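Local coordinates for protein TETR family transcriptional repressor LFRR (Mycobacterium smegmatis, PDB 2V57) that represses transcription of the lfrRA operon, which encodes an efflux pump and its regulator, by binding directly to the promoter region upstream of lfrR, at residues B[22-27]-B[64-69]; B[17-22]-B[57-62]. One frame throughout, in Å; residues are numbered along the deposited sequence.

Interaction 1: B[22-27]-B[64-69]; sequences AAMLVL and ARHVHD. With SO4 (sulfate ion), chain G.
Met24 and Val67 mark the nearest approach of the two helical segments 22-27 and 64-69, their CA atoms 8.5 Å apart. Both segments are helical, with bonds such as Val26 N to Ala22 O and His68 N to Ala64 O, and side chains alone bridge the space between them. Met24 carries the first helix's share of the contact. Its CG lies anti to the carbonyl carbon (chi1 -80°), and after an extended chi2 the chain bends at chi3, so that the thioether sits beside the second helix with the CE methyl turned aside.

The sulfur meets His66 at the rim of its imidazole: Met24 SD is 3.9 Å from His66 CD2, close to the ring plane and 81° off the ring normal. This is a Met-aromatic contact of the edge type, in which the two side chains cross at about a right angle. One atom back along the chain, Met24 CG rests on Val67 CG2 at 4.3 Å, a looser apolar touch. Leu63, Leu70 and Ile102 also pack on Met24, which places the Met24 side chain in a wider apolar cluster.

Arg65 points elsewhere and grips a sulfate ion, probably from the crystallisation liquor. Its NH1 donates to sulfate O1 at 2.9 Å, and NE adds a weak bond to the same oxygen, which lies at the guanidinium edge. Arg16 NH1 and Tyr53 OH are also hydrogen-bonded to the sulfate. The helix packing itself is characteristic of the TetR family, where the first helix of the DNA-binding domain leans on the long helix leading into the ligand-binding body.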
ATOM      1  N   ALA B  22     -16.168 -10.442  11.129  1.00 18.95           N
ATOM      2  CA  ALA B  22     -15.275 -10.366  12.277  1.00 21.28           C
ATOM      3  C   ALA B  22     -13.816 -10.181  11.846  1.00 19.16           C
ATOM      4  O   ALA B  22     -13.055  -9.447  12.491  1.00 21.06           O
ATOM      5  CB  ALA B  22     -15.416 -11.606  13.171  1.00 21.18           C
ATOM      6  N   ALA B  23     -13.430 -10.846  10.768  1.00 19.24           N
ATOM      7  CA  ALA B  23     -12.078 -10.722  10.255  1.00 18.92           C
ATOM      8  C   ALA B  23     -11.824  -9.291   9.784  1.00 21.47           C
ATOM      9  O   ALA B  23     -10.764  -8.722  10.041  1.00 24.00           O
ATOM     10  CB  ALA B  23     -11.833 -11.738   9.126  1.00 15.46           C
ATOM     11  N   MET B  24     -12.799  -8.713   9.091  1.00 19.62           N
ATOM     12  CA  MET B  24     -12.658  -7.342   8.596  1.00 23.54           C
ATOM     13  C   MET B  24     -12.422  -6.340   9.730  1.00 23.28           C
ATOM     14  O   MET B  24     -11.650  -5.382   9.583  1.00 22.76           O
ATOM     15  CB  MET B  24     -13.897  -6.927   7.795  1.00 28.60           C
ATOM     16  CG  MET B  24     -13.928  -7.430   6.385  1.00 38.93           C
ATOM     17  SD  MET B  24     -15.357  -6.792   5.507  1.00 44.22           S
ATOM     18  CE  MET B  24     -15.098  -5.032   5.700  1.00 40.41           C
ATOM     19  N   LEU B  25     -13.086  -6.551  10.868  1.00 21.52           N
ATOM     20  CA  LEU B  25     -12.910  -5.644  12.004  1.00 20.23           C
ATOM     21  C   LEU B  25     -11.616  -5.914  12.766  1.00 21.98           C
ATOM     22  O   LEU B  25     -10.855  -4.996  13.105  1.00 25.44           O
ATOM     23  CB  LEU B  25     -14.117  -5.762  12.950  1.00 26.96           C
ATOM     24  CG  LEU B  25     -14.069  -4.946  14.239  1.00 38.35           C
ATOM     25  CD1 LEU B  25     -14.139  -3.449  13.934  1.00 34.46           C
ATOM     26  CD2 LEU B  25     -15.209  -5.379  15.164  1.00 42.81           C
ATOM     27  N   VAL B  26     -11.358  -7.187  13.039  1.00 20.50           N
ATOM     28  CA  VAL B  26     -10.240  -7.560  13.904  1.00 20.46           C
ATOM     29  C   VAL B  26      -8.884  -7.326  13.220  1.00 21.03           C
ATOM     30  O   VAL B  26      -7.970  -6.751  13.812  1.00 24.45           O
ATOM     31  CB  VAL B  26     -10.355  -9.026  14.343  1.00 19.32           C
ATOM     32  CG1 VAL B  26      -9.065  -9.494  15.028  1.00 21.76           C
ATOM     33  CG2 VAL B  26     -11.576  -9.191  15.274  1.00 20.86           C
ATOM     34  N   LEU B  27      -8.764  -7.752  11.975  1.00 17.84           N
ATOM     35  CA  LEU B  27      -7.476  -7.638  11.295  1.00 22.35           C
ATOM     36  C   LEU B  27      -7.131  -6.198  10.951  1.00 24.02           C
ATOM     37  O   LEU B  27      -5.965  -5.872  10.771  1.00 29.13           O
ATOM     38  CB  LEU B  27      -7.443  -8.515  10.034  1.00 21.41           C
ATOM     39  CG  LEU B  27      -7.545 -10.012  10.309  1.00 22.92           C
ATOM     40  CD1 LEU B  27      -7.834 -10.754   9.012  1.00 18.89           C
ATOM     41  CD2 LEU B  27      -6.261 -10.519  10.968  1.00 22.70           C
ATOM     42  N   ALA B  64     -10.005 -11.269   1.363  1.00 17.66           N
ATOM     43  CA  ALA B  64      -9.569 -10.437   0.240  1.00 18.45           C
ATOM     44  C   ALA B  64     -10.561 -10.530  -0.925  1.00 16.58           C
ATOM     45  O   ALA B  64     -10.967  -9.509  -1.493  1.00 19.46           O
ATOM     46  CB  ALA B  64      -8.126 -10.809  -0.191  1.00 14.69           C
ATOM     47  N   ARG B  65     -10.958 -11.745  -1.295  1.00 15.33           N
ATOM     48  CA  ARG B  65     -12.071 -11.902  -2.224  1.00 14.36           C
ATOM     49  C   ARG B  65     -13.319 -11.080  -1.790  1.00 20.55           C
ATOM     50  O   ARG B  65     -13.875 -10.303  -2.570  1.00 20.24           O
ATOM     51  CB  ARG B  65     -12.426 -13.391  -2.430  1.00 14.03           C
ATOM     52  CG  ARG B  65     -11.394 -14.205  -3.244  1.00 14.78           C
ATOM     53  CD  ARG B  65     -11.991 -15.558  -3.661  1.00 15.98           C
ATOM     54  NE  ARG B  65     -12.267 -16.457  -2.530  1.00 17.86           N
ATOM     55  CZ  ARG B  65     -11.337 -17.218  -1.939  1.00 23.05           C
ATOM     56  NH1 ARG B  65     -11.665 -18.037  -0.951  1.00 20.44           N
ATOM     57  NH2 ARG B  65     -10.072 -17.170  -2.342  1.00 19.34           N
ATOM     58  N   HIS B  66     -13.737 -11.238  -0.541  1.00 13.92           N
ATOM     59  CA  HIS B  66     -14.936 -10.566  -0.044  1.00 15.20           C
ATOM     60  C   HIS B  66     -14.833  -9.041  -0.152  1.00 20.64           C
ATOM     61  O   HIS B  66     -15.771  -8.392  -0.639  1.00 20.98           O
ATOM     62  CB  HIS B  66     -15.246 -10.999   1.400  1.00 18.60           C
ATOM     63  CG  HIS B  66     -16.477 -10.351   1.982  1.00 24.36           C
ATOM     64  ND1 HIS B  66     -17.743 -10.560   1.478  1.00 26.26           N
ATOM     65  CD2 HIS B  66     -16.626  -9.517   3.038  1.00 24.95           C
ATOM     66  CE1 HIS B  66     -18.617  -9.870   2.194  1.00 32.12           C
ATOM     67  NE2 HIS B  66     -17.965  -9.230   3.144  1.00 27.39           N
ATOM     68  N   VAL B  67     -13.697  -8.476   0.272  1.00 20.35           N
ATOM     69  CA  VAL B  67     -13.468  -7.044   0.144  1.00 18.45           C
ATOM     70  C   VAL B  67     -13.456  -6.554  -1.300  1.00 18.40           C
ATOM     71  O   VAL B  67     -14.029  -5.504  -1.591  1.00 16.59           O
ATOM     72  CB  VAL B  67     -12.184  -6.577   0.888  1.00 19.23           C
ATOM     73  CG1 VAL B  67     -11.946  -5.088   0.656  1.00 21.24           C
ATOM     74  CG2 VAL B  67     -12.320  -6.868   2.389  1.00 17.92           C
ATOM     75  N   HIS B  68     -12.791  -7.284  -2.201  1.00 15.68           N
ATOM     76  CA  HIS B  68     -12.858  -6.943  -3.626  1.00 23.84           C
ATOM     77  C   HIS B  68     -14.311  -6.961  -4.125  1.00 22.07           C
ATOM     78  O   HIS B  68     -14.724  -6.079  -4.895  1.00 21.60           O
ATOM     79  CB  HIS B  68     -11.998  -7.889  -4.469  1.00 19.64           C
ATOM     80  CG  HIS B  68     -12.026  -7.583  -5.930  1.00 24.36           C
ATOM     81  ND1 HIS B  68     -11.462  -6.443  -6.462  1.00 20.55           N
ATOM     82  CD2 HIS B  68     -12.569  -8.256  -6.973  1.00 22.48           C
ATOM     83  CE1 HIS B  68     -11.642  -6.435  -7.769  1.00 21.25           C
ATOM     84  NE2 HIS B  68     -12.309  -7.527  -8.105  1.00 24.11           N
ATOM     85  N   ASP B  69     -15.088  -7.946  -3.670  1.00 21.69           N
ATOM     86  CA  ASP B  69     -16.529  -8.005  -3.982  1.00 23.82           C
ATOM     87  C   ASP B  69     -17.265  -6.743  -3.501  1.00 23.91           C
ATOM     88  O   ASP B  69     -18.101  -6.174  -4.222  1.00 21.09           O
ATOM     89  CB  ASP B  69     -17.205  -9.196  -3.296  1.00 28.43           C
ATOM     90  CG  ASP B  69     -16.836 -10.537  -3.896  1.00 30.50           C
ATOM     91  OD1 ASP B  69     -16.347 -10.605  -5.052  1.00 27.91           O
ATOM     92  OD2 ASP B  69     -17.062 -11.538  -3.180  1.00 31.69           O
TER
HETATM   93  S   SO4 G1187     -15.090 -18.277   0.813  1.00 25.53           S
HETATM   94  O1  SO4 G1187     -14.397 -17.441  -0.150  1.00 26.42           O
HETATM   95  O2  SO4 G1187     -15.599 -17.497   1.926  1.00 26.85           O
HETATM   96  O3  SO4 G1187     -16.224 -18.970   0.184  1.00 24.12           O
HETATM   97  O4  SO4 G1187     -14.118 -19.256   1.306  1.00 20.84           O

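Interaction 2: B[17-22]-B[57-62]; sequences RAILDA and TDLLRA
Leu59 turns its CG anti to the backbone N (chi1 171°), and this carries its CD1 methyl to the meeting point with Ile19 and Leu20. On the other helix Leu20 has CG anti to the carbonyl carbon instead (chi1 -71°), which extends CD2 toward the partner although its CB sets off along the flank of the contact. Ile19 contributes the branch methyl CG2.

Leu59 CD1 is the shared tip: it lies 3.9 Å from Ile19 CG2, and Leu20 CD2 approaches it at the same 3.9 Å. The two leucines slide past each other in opposite directions, whereas the isoleucine lies aslant to Leu59. The same methyl, Leu20 CD2, also touches the next turn, 4.2 Å from Ala62 CB, where the small side chain allows the leucine to settle close to the backbone. All four residues are buried, and their side chains meet through apolar atoms.

The helix axes pass 10.6 Å apart at a signed crossing angle of -87°, almost perpendicular, so the interface is a compact patch rather than a long seam. Tyr53 touches Ile19, Leu20 and Ala62, while Leu35 and Ile38 of helix 35-42 pack on Leu59. Away from this patch, Arg61 folds back along its own helix, and its NE bonds Thr57 OG1 at 3.2 Å, nearly in the guanidinium plane.

This packing of the first helix and helix 35-42 against the start of the long fourth helix is characteristic of the DNA-binding domain of TetR-family repressors, whose helix-turn-helix it backs.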
ATOM      1  N   ARG B  17     -20.553 -15.321   6.790  1.00 25.56           N
ATOM      2  CA  ARG B  17     -20.611 -13.862   6.817  1.00 29.69           C
ATOM      3  C   ARG B  17     -20.148 -13.312   8.167  1.00 27.34           C
ATOM      4  O   ARG B  17     -19.446 -12.309   8.226  1.00 22.27           O
ATOM      5  CB  ARG B  17     -22.011 -13.353   6.480  1.00 35.50           C
ATOM      6  N   ALA B  18     -20.530 -13.987   9.245  1.00 25.08           N
ATOM      7  CA  ALA B  18     -20.072 -13.601  10.585  1.00 27.09           C
ATOM      8  C   ALA B  18     -18.550 -13.661  10.743  1.00 22.55           C
ATOM      9  O   ALA B  18     -17.939 -12.741  11.312  1.00 25.07           O
ATOM     10  CB  ALA B  18     -20.767 -14.450  11.661  1.00 25.50           C
ATOM     11  N   ILE B  19     -17.938 -14.740  10.261  1.00 19.64           N
ATOM     12  CA  ILE B  19     -16.481 -14.907  10.324  1.00 18.33           C
ATOM     13  C   ILE B  19     -15.764 -13.836   9.500  1.00 22.01           C
ATOM     14  O   ILE B  19     -14.808 -13.189   9.970  1.00 21.83           O
ATOM     15  CB  ILE B  19     -16.060 -16.323   9.848  1.00 19.35           C
ATOM     16  CG1 ILE B  19     -16.656 -17.397  10.777  1.00 24.16           C
ATOM     17  CG2 ILE B  19     -14.534 -16.445   9.764  1.00 23.56           C
ATOM     18  CD1 ILE B  19     -16.663 -18.816  10.161  1.00 27.97           C
ATOM     19  N   LEU B  20     -16.243 -13.620   8.280  1.00 20.17           N
ATOM     20  CA  LEU B  20     -15.655 -12.601   7.411  1.00 20.56           C
ATOM     21  C   LEU B  20     -15.807 -11.191   7.988  1.00 20.35           C
ATOM     22  O   LEU B  20     -14.883 -10.388   7.929  1.00 22.20           O
ATOM     23  CB  LEU B  20     -16.279 -12.662   6.019  1.00 23.02           C
ATOM     24  CG  LEU B  20     -15.868 -13.892   5.203  1.00 25.57           C
ATOM     25  CD1 LEU B  20     -16.633 -13.918   3.886  1.00 28.88           C
ATOM     26  CD2 LEU B  20     -14.365 -13.915   4.961  1.00 24.96           C
ATOM     27  N   ASP B  21     -16.984 -10.898   8.535  1.00 23.89           N
ATOM     28  CA  ASP B  21     -17.239  -9.591   9.111  1.00 27.55           C
ATOM     29  C   ASP B  21     -16.356  -9.386  10.344  1.00 24.99           C
ATOM     30  O   ASP B  21     -15.839  -8.299  10.563  1.00 23.20           O
ATOM     31  CB  ASP B  21     -18.716  -9.423   9.476  1.00 22.36           C
ATOM     32  CG  ASP B  21     -19.602  -9.134   8.264  1.00 30.93           C
ATOM     33  OD1 ASP B  21     -19.074  -8.961   7.152  1.00 34.60           O
ATOM     34  OD2 ASP B  21     -20.843  -9.078   8.439  1.00 42.25           O
ATOM     35  N   ALA B  22     -16.168 -10.442  11.129  1.00 18.95           N
ATOM     36  CA  ALA B  22     -15.275 -10.366  12.277  1.00 21.28           C
ATOM     37  C   ALA B  22     -13.816 -10.181  11.846  1.00 19.16           C
ATOM     38  O   ALA B  22     -13.055  -9.447  12.491  1.00 21.06           O
ATOM     39  CB  ALA B  22     -15.416 -11.606  13.171  1.00 21.18           C
ATOM     40  N   THR B  57      -4.389 -18.692   6.496  1.00 25.72           N
ATOM     41  CA  THR B  57      -4.150 -18.196   5.144  1.00 26.67           C
ATOM     42  C   THR B  57      -5.391 -18.351   4.245  1.00 24.56           C
ATOM     43  O   THR B  57      -5.612 -17.530   3.348  1.00 22.96           O
ATOM     44  CB  THR B  57      -2.889 -18.843   4.489  1.00 27.69           C
ATOM     45  OG1 THR B  57      -2.379 -17.972   3.467  1.00 32.25           O
ATOM     46  CG2 THR B  57      -3.209 -20.220   3.877  1.00 28.33           C
ATOM     47  N   ASP B  58      -6.206 -19.380   4.495  1.00 19.72           N
ATOM     48  CA  ASP B  58      -7.445 -19.591   3.726  1.00 20.81           C
ATOM     49  C   ASP B  58      -8.457 -18.489   4.038  1.00 24.06           C
ATOM     50  O   ASP B  58      -9.215 -18.059   3.165  1.00 18.56           O
ATOM     51  CB  ASP B  58      -8.091 -20.941   4.049  1.00 20.36           C
ATOM     52  CG  ASP B  58      -7.176 -22.124   3.757  1.00 29.71           C
ATOM     53  OD1 ASP B  58      -6.542 -22.145   2.680  1.00 32.87           O
ATOM     54  OD2 ASP B  58      -7.110 -23.047   4.599  1.00 31.87           O
ATOM     55  N   LEU B  59      -8.475 -18.047   5.296  1.00 20.01           N
ATOM     56  CA  LEU B  59      -9.375 -16.968   5.693  1.00 16.70           C
ATOM     57  C   LEU B  59      -8.913 -15.666   5.049  1.00 20.12           C
ATOM     58  O   LEU B  59      -9.734 -14.879   4.560  1.00 18.79           O
ATOM     59  CB  LEU B  59      -9.474 -16.830   7.219  1.00 19.02           C
ATOM     60  CG  LEU B  59     -10.224 -15.589   7.718  1.00 29.66           C
ATOM     61  CD1 LEU B  59     -11.660 -15.556   7.211  1.00 30.38           C
ATOM     62  CD2 LEU B  59     -10.204 -15.531   9.231  1.00 39.32           C
ATOM     63  N   LEU B  60      -7.598 -15.471   4.997  1.00 20.21           N
ATOM     64  CA  LEU B  60      -7.035 -14.246   4.440  1.00 22.26           C
ATOM     65  C   LEU B  60      -7.396 -14.086   2.963  1.00 22.54           C
ATOM     66  O   LEU B  60      -7.754 -12.992   2.515  1.00 19.16           O
ATOM     67  CB  LEU B  60      -5.508 -14.228   4.637  1.00 25.07           C
ATOM     68  CG  LEU B  60      -4.923 -13.456   5.831  1.00 34.47           C
ATOM     69  CD1 LEU B  60      -5.809 -13.485   7.074  1.00 31.19           C
ATOM     70  CD2 LEU B  60      -3.480 -13.909   6.156  1.00 31.82           C
ATOM     71  N   ARG B  61      -7.284 -15.175   2.206  1.00 22.43           N
ATOM     72  CA  ARG B  61      -7.665 -15.154   0.802  1.00 22.73           C
ATOM     73  C   ARG B  61      -9.181 -14.936   0.619  1.00 21.32           C
ATOM     74  O   ARG B  61      -9.620 -14.103  -0.197  1.00 17.06           O
ATOM     75  CB  ARG B  61      -7.149 -16.419   0.107  1.00 28.58           C
ATOM     76  CG  ARG B  61      -5.607 -16.560   0.217  1.00 19.77           C
ATOM     77  CD  ARG B  61      -5.171 -18.029   0.159  1.00 28.24           C
ATOM     78  NE  ARG B  61      -3.794 -18.190   0.623  1.00 37.03           N
ATOM     79  CZ  ARG B  61      -2.790 -18.548  -0.169  1.00 34.06           C
ATOM     80  NH1 ARG B  61      -3.035 -18.804  -1.438  1.00 32.95           N
ATOM     81  NH2 ARG B  61      -1.556 -18.666   0.308  1.00 35.06           N
ATOM     82  N   ALA B  62      -9.988 -15.641   1.406  1.00 15.33           N
ATOM     83  CA  ALA B  62     -11.440 -15.392   1.423  1.00 21.40           C
ATOM     84  C   ALA B  62     -11.832 -13.939   1.769  1.00 18.05           C
ATOM     85  O   ALA B  62     -12.737 -13.367   1.150  1.00 17.62           O
ATOM     86  CB  ALA B  62     -12.136 -16.357   2.382  1.00 17.99           C
TER

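From the N terminus, helix 11-27 supplies residues 17-22 and then, sharing Ala22, residues 22-27. The chain next passes through helices 35-42 and 46-52, which hold the DNA-binding helix-turn-helix motif, before helix 56-77 returns as 57-62 and then 64-69. Interaction 2 therefore closes a loop of 34 residues and interaction 1 one of 36. Because the segments alternate along the chain, the two loops cross. The contacts adjoin: His66 packs on Leu20, and Ala23 on Leu59. Together they fasten one helix to successive turns of the other, interaction 2 within the DNA-binding core and interaction 1 nearer the chain's centre, beside helix 102-106.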